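Long-range contacts in DUF6844 domain-containing protein (Francisella tularensis subsp. tularensis, PDB 4QVR), which is of unknown function but belongs to the DUF6844 family and is probably made with a signal peptide: residues L207-L216 with K227-Q235; V365-E376 with Y412-I421. One frame throughout, in Å; residues are numbered along the deposited sequence. Where two conformers were deposited one is given.

Contact 1 of 2, residues L207-L216 with K227-Q235; sequences LDNQLKEQGL and KKKALLSQQ
Lys-227 runs out past helix 203-213 with its chain extended, its CB and CG lying against Leu-211 CD1, and its NZ ends on Asp-208 OD1 at 2.9 Å. This salt bridge uses the syn lone pair of OD1, the side of the other carboxylate oxygen. Lys-228 turns its charge elsewhere, to Glu-225, and offers its methylenes: CG is 3.8 Å from Leu-207 CD1, the two side chains crossing at about a right angle. Ala-230 gives mainly its carbonyl, with O 4.1 Å from Leu-216 CD1. Two consecutive helices, 203-213 and 224-246, pack here in roughly the same direction; the segment axes are 10.2 Å apart and 39° from each other, so the connection has to bring the chain back before the second helix begins. Leu-231 fills the interface: with CG anti to the backbone N (chi1 -172°), its CD2 meets Leu-207 CD2 at 3.8 Å, while CD1 reaches the carbonyl and CB of Gln-210 and CB lies by Leu-211 CD2. Gln-234, bent at chi2, lays CG 3.9 Å from Leu-216 CD1. Leu-216 is placed by the Schellman motif that ends helix 203-213, with Gly-215 at positive phi as C-prime and Leu-216 N bonded to Leu-211 O.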
loop_
_atom_site.group_PDB
_atom_site.type_symbol
_atom_site.label_atom_id
_atom_site.label_comp_id
_atom_site.label_asym_id
_atom_site.label_seq_id
_atom_site.Cartn_x
_atom_site.Cartn_y
_atom_site.Cartn_z
ATOM N N LEU A 207 -26.610 -21.952 22.265
ATOM C CA LEU A 207 -26.614 -21.298 20.944
ATOM C C LEU A 207 -26.892 -19.829 21.149
ATOM O O LEU A 207 -26.152 -18.996 20.682
ATOM C CB LEU A 207 -27.686 -21.850 20.007
ATOM C CG LEU A 207 -27.354 -23.034 19.123
ATOM C CD1 LEU A 207 -28.619 -23.528 18.444
ATOM C CD2 LEU A 207 -26.316 -22.623 18.092
ATOM N N ASP A 208 -27.978 -19.524 21.850
ATOM C CA ASP A 208 -28.344 -18.126 22.132
ATOM C C ASP A 208 -27.179 -17.346 22.726
ATOM O O ASP A 208 -26.982 -16.206 22.377
ATOM C CB ASP A 208 -29.538 -18.039 23.098
ATOM C CG ASP A 208 -30.826 -18.642 22.521
ATOM O OD1 ASP A 208 -30.971 -18.719 21.279
ATOM O OD2 ASP A 208 -31.706 -19.020 23.328
ATOM N N ASN A 209 -26.439 -17.939 23.662
ATOM C CA ASN A 209 -25.291 -17.254 24.240
ATOM C C ASN A 209 -24.247 -16.932 23.149
ATOM O O ASN A 209 -23.659 -15.847 23.123
ATOM C CB ASN A 209 -24.625 -18.083 25.348
ATOM C CG ASN A 209 -25.384 -18.058 26.680
ATOM O OD1 ASN A 209 -26.540 -17.611 26.784
ATOM N ND2 ASN A 209 -24.713 -18.550 27.716
ATOM N N GLN A 210 -24.016 -17.879 22.257
ATOM C CA GLN A 210 -23.044 -17.671 21.186
ATOM C C GLN A 210 -23.501 -16.593 20.226
ATOM O O GLN A 210 -22.693 -15.820 19.728
ATOM C CB GLN A 210 -22.809 -18.958 20.433
ATOM C CG GLN A 210 -22.089 -20.012 21.240
ATOM C CD GLN A 210 -21.849 -21.244 20.413
ATOM O OE1 GLN A 210 -20.780 -21.403 19.817
ATOM N NE2 GLN A 210 -22.863 -22.070 20.284
ATOM N N LEU A 211 -24.791 -16.556 19.925
ATOM C CA LEU A 211 -25.293 -15.489 19.069
ATOM C C LEU A 211 -25.078 -14.139 19.744
ATOM O O LEU A 211 -24.592 -13.224 19.125
ATOM C CB LEU A 211 -26.770 -15.649 18.766
ATOM C CG LEU A 211 -27.204 -16.818 17.887
ATOM C CD1 LEU A 211 -28.728 -16.860 17.840
ATOM C CD2 LEU A 211 -26.641 -16.700 16.485
ATOM N N LYS A 212 -25.453 -14.022 21.009
ATOM C CA LYS A 212 -25.300 -12.761 21.714
ATOM C C LYS A 212 -23.862 -12.357 21.814
ATOM O O LYS A 212 -23.551 -11.177 21.800
ATOM C CB LYS A 212 -25.880 -12.829 23.114
ATOM C CG LYS A 212 -27.387 -12.903 23.190
ATOM C CD LYS A 212 -27.811 -13.072 24.644
ATOM C CE LYS A 212 -29.314 -13.215 24.809
ATOM N NZ LYS A 212 -29.677 -13.537 26.222
ATOM N N GLU A 213 -22.969 -13.322 21.964
ATOM C CA GLU A 213 -21.551 -12.989 22.038
ATOM C C GLU A 213 -21.108 -12.239 20.774
ATOM O O GLU A 213 -20.290 -11.312 20.832
ATOM C CB GLU A 213 -20.736 -14.257 22.209
ATOM C CG GLU A 213 -19.234 -14.041 22.269
ATOM C CD GLU A 213 -18.478 -15.356 22.376
ATOM O OE1 GLU A 213 -17.240 -15.303 22.330
ATOM O OE2 GLU A 213 -19.118 -16.442 22.496
ATOM N N GLN A 214 -21.673 -12.649 19.642
ATOM C CA GLN A 214 -21.373 -12.064 18.340
ATOM C C GLN A 214 -22.233 -10.838 18.061
ATOM O O GLN A 214 -22.191 -10.302 16.965
ATOM C CB GLN A 214 -21.577 -13.108 17.212
ATOM C CG GLN A 214 -20.768 -14.394 17.394
ATOM C CD GLN A 214 -19.260 -14.157 17.468
ATOM O OE1 GLN A 214 -18.580 -14.589 18.420
ATOM N NE2 GLN A 214 -18.734 -13.448 16.485
ATOM N N GLY A 215 -22.997 -10.374 19.044
ATOM C CA GLY A 215 -23.841 -9.194 18.846
ATOM C C GLY A 215 -25.200 -9.429 18.205
ATOM O O GLY A 215 -25.981 -8.491 18.051
ATOM N N LEU A 216 -25.498 -10.671 17.839
ATOM C CA LEU A 216 -26.790 -10.997 17.224
ATOM C C LEU A 216 -27.896 -11.157 18.267
ATOM O O LEU A 216 -27.621 -11.431 19.444
ATOM C CB LEU A 216 -26.664 -12.290 16.415
ATOM C CG LEU A 216 -25.671 -12.242 15.250
ATOM C CD1 LEU A 216 -25.397 -13.636 14.703
ATOM C CD2 LEU A 216 -26.175 -11.301 14.167
ATOM N N LYS A 227 -30.709 -20.151 13.618
ATOM C CA LYS A 227 -29.716 -19.615 14.536
ATOM C C LYS A 227 -28.352 -20.216 14.236
ATOM O O LYS A 227 -27.346 -19.508 14.235
ATOM C CB LYS A 227 -30.096 -19.896 15.995
ATOM C CG LYS A 227 -31.311 -19.115 16.475
ATOM C CD LYS A 227 -31.742 -19.534 17.875
ATOM C CE LYS A 227 -32.899 -18.680 18.358
ATOM N NZ LYS A 227 -33.350 -19.052 19.722
ATOM N N LYS A 228 -28.315 -21.522 13.999
ATOM C CA LYS A 228 -27.055 -22.209 13.698
ATOM C C LYS A 228 -26.353 -21.671 12.445
ATOM O O LYS A 228 -25.126 -21.550 12.432
ATOM C CB LYS A 228 -27.275 -23.723 13.548
ATOM C CG LYS A 228 -27.650 -24.431 14.845
ATOM C CD LYS A 228 -28.158 -25.842 14.579
ATOM C CE LYS A 228 -28.675 -26.511 15.836
ATOM N NZ LYS A 228 -29.236 -27.850 15.507
ATOM N N LYS A 229 -27.120 -21.336 11.409
ATOM C CA LYS A 229 -26.519 -20.852 10.156
ATOM C C LYS A 229 -26.067 -19.405 10.251
ATOM O O LYS A 229 -25.051 -19.037 9.682
ATOM C CB LYS A 229 -27.468 -21.024 8.960
ATOM C CG LYS A 229 -28.688 -20.112 8.932
ATOM C CD LYS A 229 -29.536 -20.404 7.692
ATOM C CE LYS A 229 -30.819 -19.584 7.670
ATOM N NZ LYS A 229 -31.740 -19.974 6.561
ATOM N N ALA A 230 -26.835 -18.585 10.960
ATOM C CA ALA A 230 -26.487 -17.182 11.128
ATOM C C ALA A 230 -25.175 -17.108 11.865
ATOM O O ALA A 230 -24.375 -16.204 11.630
ATOM C CB ALA A 230 -27.561 -16.449 11.903
ATOM N N LEU A 231 -24.965 -18.099 12.728
ATOM C CA LEU A 231 -23.773 -18.224 13.546
ATOM C C LEU A 231 -22.566 -18.711 12.759
ATOM O O LEU A 231 -21.492 -18.105 12.853
ATOM C CB LEU A 231 -24.061 -19.189 14.683
ATOM C CG LEU A 231 -23.044 -19.355 15.795
ATOM C CD1 LEU A 231 -22.762 -18.009 16.461
ATOM C CD2 LEU A 231 -23.598 -20.355 16.812
ATOM N N LEU A 232 -22.728 -19.791 11.990
ATOM C CA LEU A 232 -21.614 -20.323 11.184
ATOM C C LEU A 232 -21.239 -19.274 10.153
ATOM O O LEU A 232 -20.067 -19.091 9.843
ATOM C CB LEU A 232 -21.972 -21.642 10.473
ATOM C CG LEU A 232 -22.659 -21.604 9.102
ATOM C CD1 LEU A 232 -21.723 -21.038 8.048
ATOM C CD2 LEU A 232 -23.087 -22.997 8.676
ATOM N N SER A 233 -22.250 -18.574 9.642
ATOM C CA SER A 233 -22.040 -17.501 8.666
ATOM C C SER A 233 -21.184 -16.388 9.259
ATOM O O SER A 233 -20.265 -15.873 8.603
ATOM C CB SER A 233 -23.374 -16.919 8.234
ATOM O OG SER A 233 -23.165 -15.727 7.523
ATOM N N GLN A 234 -21.497 -15.994 10.491
ATOM C CA GLN A 234 -20.695 -14.988 11.172
ATOM C C GLN A 234 -19.270 -15.459 11.281
ATOM O O GLN A 234 -18.356 -14.688 11.015
ATOM C CB GLN A 234 -21.215 -14.649 12.567
ATOM C CG GLN A 234 -22.151 -13.465 12.595
ATOM C CD GLN A 234 -21.420 -12.150 12.409
ATOM O OE1 GLN A 234 -20.275 -11.995 12.837
ATOM N NE2 GLN A 234 -22.088 -11.188 11.792
ATOM N N GLN A 235 -19.080 -16.721 11.653
ATOM C CA GLN A 235 -17.735 -17.264 11.796
ATOM C C GLN A 235 -16.954 -17.347 10.470
ATOM O O GLN A 235 -15.759 -17.067 10.456
ATOM C CB GLN A 235 -17.775 -18.570 12.562
ATOM C CG GLN A 235 -18.133 -18.315 14.029
ATOM C CD GLN A 235 -18.713 -19.523 14.737
ATOM O OE1 GLN A 235 -19.275 -20.417 14.105
ATOM N NE2 GLN A 235 -18.618 -19.536 16.066
#

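Contact 2 of 2, residues V365-E376 with Y412-I421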
loop_
_atom_site.group_PDB
_atom_site.type_symbol
_atom_site.label_atom_id
_atom_site.label_comp_id
_atom_site.label_asym_id
_atom_site.label_seq_id
_atom_site.Cartn_x
_atom_site.Cartn_y
_atom_site.Cartn_z
ATOM N N VAL A 365 6.510 3.505 8.545
ATOM C CA VAL A 365 5.615 3.335 9.691
ATOM C C VAL A 365 4.323 2.633 9.271
ATOM O O VAL A 365 3.881 1.698 9.915
ATOM C CB VAL A 365 5.300 4.685 10.358
ATOM C CG1 VAL A 365 4.150 4.550 11.366
ATOM C CG2 VAL A 365 6.558 5.258 11.031
ATOM N N THR A 366 3.746 3.065 8.161
ATOM C CA THR A 366 2.549 2.456 7.634
ATOM C C THR A 366 2.754 0.966 7.230
ATOM O O THR A 366 1.863 0.106 7.377
ATOM C CB THR A 366 2.117 3.272 6.399
ATOM O OG1 THR A 366 1.888 4.622 6.814
ATOM C CG2 THR A 366 0.871 2.714 5.797
ATOM N N LEU A 367 3.922 0.683 6.687
ATOM C CA LEU A 367 4.277 -0.670 6.286
ATOM C C LEU A 367 4.298 -1.592 7.496
ATOM O O LEU A 367 3.730 -2.662 7.506
ATOM C CB LEU A 367 5.681 -0.666 5.677
ATOM C CG LEU A 367 6.269 -2.036 5.352
ATOM C CD1 LEU A 367 5.375 -2.710 4.314
ATOM C CD2 LEU A 367 7.704 -1.875 4.864
ATOM N N ILE A 368 4.981 -1.143 8.516
ATOM C CA ILE A 368 5.141 -1.921 9.734
ATOM C C ILE A 368 3.804 -2.136 10.435
ATOM O O ILE A 368 3.510 -3.246 10.872
ATOM C CB ILE A 368 6.199 -1.256 10.614
ATOM C CG1 ILE A 368 7.547 -1.352 9.891
ATOM C CG2 ILE A 368 6.284 -1.932 11.979
ATOM C CD1 ILE A 368 8.628 -0.487 10.478
ATOM N N ALA A 369 2.969 -1.097 10.473
ATOM C CA ALA A 369 1.644 -1.205 11.068
ATOM C C ALA A 369 0.814 -2.250 10.344
ATOM O O ALA A 369 0.035 -2.981 10.972
ATOM C CB ALA A 369 0.925 0.132 11.018
ATOM N N GLY A 370 0.983 -2.329 9.022
ATOM C CA GLY A 370 0.214 -3.287 8.197
ATOM C C GLY A 370 0.532 -4.750 8.456
ATOM O O GLY A 370 -0.226 -5.632 8.086
ATOM N N GLN A 371 1.668 -4.994 9.087
ATOM C CA GLN A 371 2.127 -6.331 9.426
ATOM C C GLN A 371 1.701 -6.576 10.844
ATOM O O GLN A 371 2.524 -6.727 11.732
ATOM C CB GLN A 371 3.651 -6.379 9.275
ATOM C CG GLN A 371 4.079 -5.949 7.870
ATOM C CD GLN A 371 5.577 -5.984 7.654
ATOM O OE1 GLN A 371 6.348 -6.160 8.584
ATOM N NE2 GLN A 371 5.992 -5.808 6.407
HETATM N N MSE A 372 0.393 -6.596 11.045
HETATM C CA MSE A 372 -0.199 -6.744 12.379
HETATM C C MSE A 372 -0.277 -8.144 12.910
HETATM O O MSE A 372 -0.261 -9.121 12.153
HETATM C CB MSE A 372 -1.636 -6.248 12.308
HETATM C CG MSE A 372 -2.518 -7.169 11.469
HETATM SE SE MSE A 372 -4.181 -6.195 11.102
HETATM C CE MSE A 372 -3.575 -5.106 9.577
ATOM N N SER A 373 -0.420 -8.245 14.228
ATOM C CA SER A 373 -0.521 -9.544 14.875
ATOM C C SER A 373 -1.819 -10.219 14.467
ATOM O O SER A 373 -2.722 -9.578 13.917
ATOM C CB SER A 373 -0.492 -9.403 16.397
ATOM O OG SER A 373 -1.597 -8.639 16.845
ATOM N N THR A 374 -1.904 -11.515 14.748
ATOM C CA THR A 374 -3.096 -12.299 14.449
ATOM C C THR A 374 -4.289 -11.813 15.278
ATOM O O THR A 374 -5.434 -11.829 14.809
ATOM C CB THR A 374 -2.839 -13.776 14.734
ATOM O OG1 THR A 374 -2.241 -13.890 16.025
ATOM C CG2 THR A 374 -1.884 -14.347 13.702
ATOM N N GLN A 375 -4.020 -11.364 16.499
ATOM C CA GLN A 375 -5.080 -10.883 17.362
ATOM C C GLN A 375 -5.583 -9.527 16.850
ATOM O O GLN A 375 -6.780 -9.261 16.873
ATOM C CB GLN A 375 -4.598 -10.783 18.818
ATOM C CG GLN A 375 -5.715 -10.977 19.843
ATOM C CD GLN A 375 -6.822 -9.944 19.731
ATOM O OE1 GLN A 375 -6.571 -8.738 19.812
ATOM N NE2 GLN A 375 -8.060 -10.412 19.570
ATOM N N GLU A 376 -4.677 -8.671 16.383
ATOM C CA GLU A 376 -5.079 -7.353 15.842
ATOM C C GLU A 376 -5.926 -7.506 14.586
ATOM O O GLU A 376 -6.816 -6.704 14.336
ATOM C CB GLU A 376 -3.871 -6.447 15.580
ATOM C CG GLU A 376 -3.267 -5.864 16.856
ATOM C CD GLU A 376 -2.110 -4.899 16.609
ATOM O OE1 GLU A 376 -1.322 -5.116 15.662
ATOM O OE2 GLU A 376 -1.976 -3.928 17.392
ATOM N N TYR A 412 -7.334 2.453 11.741
ATOM C CA TYR A 412 -6.261 1.689 12.375
ATOM C C TYR A 412 -4.892 2.288 12.134
ATOM O O TYR A 412 -4.072 2.293 13.039
ATOM C CB TYR A 412 -6.283 0.244 11.888
ATOM C CG TYR A 412 -5.079 -0.587 12.276
ATOM C CD1 TYR A 412 -4.982 -1.176 13.541
ATOM C CD2 TYR A 412 -4.045 -0.812 11.363
ATOM C CE1 TYR A 412 -3.880 -1.950 13.891
ATOM C CE2 TYR A 412 -2.944 -1.583 11.694
ATOM C CZ TYR A 412 -2.862 -2.155 12.953
ATOM O OH TYR A 412 -1.755 -2.918 13.286
ATOM N N TYR A 413 -4.625 2.785 10.933
ATOM C CA TYR A 413 -3.319 3.371 10.692
ATOM C C TYR A 413 -3.156 4.680 11.462
ATOM O O TYR A 413 -2.109 4.920 12.057
ATOM C CB TYR A 413 -3.017 3.578 9.200
ATOM C CG TYR A 413 -2.803 2.302 8.405
ATOM C CD1 TYR A 413 -1.843 1.372 8.787
ATOM C CD2 TYR A 413 -3.508 2.065 7.224
ATOM C CE1 TYR A 413 -1.642 0.208 8.048
ATOM C CE2 TYR A 413 -3.301 0.917 6.471
ATOM C CZ TYR A 413 -2.368 -0.011 6.888
ATOM O OH TYR A 413 -2.168 -1.159 6.154
ATOM N N LYS A 414 -4.193 5.517 11.477
ATOM C CA LYS A 414 -4.112 6.795 12.194
ATOM C C LYS A 414 -3.927 6.602 13.691
ATOM O O LYS A 414 -3.193 7.352 14.299
ATOM C CB LYS A 414 -5.330 7.691 11.907
ATOM C CG LYS A 414 -5.390 8.200 10.461
ATOM C CD LYS A 414 -6.613 9.066 10.167
ATOM C CE LYS A 414 -6.585 10.386 10.924
ATOM N NZ LYS A 414 -7.786 11.222 10.654
ATOM N N THR A 415 -4.557 5.583 14.276
ATOM C CA THR A 415 -4.441 5.345 15.726
ATOM C C THR A 415 -3.257 4.484 16.184
ATOM O O THR A 415 -2.803 4.653 17.303
ATOM C CB THR A 415 -5.730 4.727 16.342
ATOM O OG1 THR A 415 -5.956 3.415 15.819
ATOM C CG2 THR A 415 -6.945 5.608 16.074
ATOM N N LYS A 416 -2.739 3.579 15.356
ATOM C CA LYS A 416 -1.638 2.728 15.828
ATOM C C LYS A 416 -0.438 3.549 16.278
ATOM O O LYS A 416 -0.057 4.530 15.635
ATOM C CB LYS A 416 -1.209 1.654 14.821
ATOM C CG LYS A 416 -0.185 0.712 15.445
ATOM C CD LYS A 416 -0.138 -0.674 14.831
ATOM C CE LYS A 416 0.645 -1.633 15.735
ATOM N NZ LYS A 416 0.653 -3.046 15.254
ATOM N N ALA A 417 0.148 3.111 17.388
ATOM C CA ALA A 417 1.271 3.780 18.017
ATOM C C ALA A 417 2.581 3.682 17.244
ATOM O O ALA A 417 2.825 2.738 16.492
ATOM C CB ALA A 417 1.460 3.246 19.432
ATOM N N ASN A 418 3.420 4.686 17.464
ATOM C CA ASN A 418 4.734 4.785 16.845
ATOM C C ASN A 418 5.719 3.726 17.343
ATOM O O ASN A 418 5.406 2.927 18.223
ATOM C CB ASN A 418 5.314 6.192 17.078
ATOM C CG ASN A 418 5.177 6.666 18.522
ATOM O OD1 ASN A 418 4.686 5.944 19.394
ATOM N ND2 ASN A 418 5.597 7.904 18.773
ATOM N N LEU A 419 6.907 3.724 16.748
ATOM C CA LEU A 419 7.975 2.799 17.114
ATOM C C LEU A 419 9.247 3.235 16.388
ATOM O O LEU A 419 9.581 2.693 15.337
ATOM C CB LEU A 419 7.589 1.350 16.766
ATOM C CG LEU A 419 7.216 0.941 15.324
ATOM C CD1 LEU A 419 6.888 -0.545 15.311
ATOM C CD2 LEU A 419 6.054 1.731 14.734
ATOM N N ASP A 420 9.944 4.227 16.946
ATOM C CA ASP A 420 11.147 4.782 16.298
ATOM C C ASP A 420 11.880 3.747 15.433
ATOM O O ASP A 420 12.327 2.707 15.924
ATOM C CB ASP A 420 12.080 5.532 17.285
ATOM C CG ASP A 420 12.353 4.764 18.573
ATOM O OD1 ASP A 420 11.955 3.586 18.688
ATOM O OD2 ASP A 420 12.968 5.363 19.484
ATOM N N ILE A 421 11.967 4.049 14.136
ATOM C CA ILE A 421 12.615 3.177 13.163
ATOM C C ILE A 421 14.113 3.379 13.296
ATOM O O ILE A 421 14.589 4.510 13.242
ATOM C CB ILE A 421 12.230 3.525 11.695
ATOM C CG1 ILE A 421 10.712 3.721 11.496
ATOM C CG2 ILE A 421 12.761 2.458 10.747
ATOM C CD1 ILE A 421 9.863 2.495 11.749
HETATM O O HOH W 1 0.661 -0.863 5.104
HETATM O O HOH W 2 2.882 -3.778 13.573
#
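Tyr-412 OH donates to Ala-369 O at 2.9 Å, meeting a carbonyl near the end of helix 349-370 from 21° out of its plane. The same hydroxyl accepts from Lys-416 NZ at 3.1 Å, one turn further on. With CG anti to the backbone N (chi1 -173°) and the chain extended beyond it, Lys-416 carries its ammonium past Ala-369 CB to two further groups: a salt bridge to Glu-376 OE1 at 2.9 Å, through the syn lone pair, and water 2, which accepts from NZ and donates to Ile-368 O. The ammonium thus has three hydrogen-bond partners, and its charge probably helps polarise the phenol. The Glu-376 carboxylate stands almost perpendicular to the Tyr-412 ring, planes 89° apart. Helix 402-415 is here laid against the break between two consecutive helices, 349-370 and 374-385; Ser-373 is the N-cap of the second, its OG accepting from Glu-376 N at 3.1 Å. Selenomethionine Met-372 lies in that break, its SE making an oblique Met-aromatic contact with the Tyr-412 ring. Thr-366 CG2 sits over the centre of the Tyr-413 ring in a CH-pi contact, whereas Ala-369 CB and Gly-370 N lie at the ring edge. Water 1 donates to Tyr-413 OH and to Thr-366 O; the hydroxyl also pairs with Gln-150, and Thr-366 OG1 with Ala-362 O. Beyond helix 402-415, Ile-421 CD1 meets Ile-368 CD1 tip to tip at a tight 3.5 Å, both side chains also touching Trp-448 of strand 440-448.

How the contacts relate
From the N terminus, the chain reaches contact 1 first: residues 207-216 and 227-235 close a loop of ten intervening residues, folding helix 203-213 onto the start of helix 224-246. Far along, contact 2 closes a longer loop of 35 residues, of which 387-398 are not modelled, joining the junction of helices 349-370 and 374-385 to the end of helix 402-415 and the segment that leads to strand 424-433. The loops are in series, neither nested nor crossed. The centre of contact 1 is about 34 Å, and that of contact 2 about 13 Å, from the centre of the chain; the two centres are about 30 Å apart. Helix 224-246 leads from contact 1 to Leu-248, which touches contact 2.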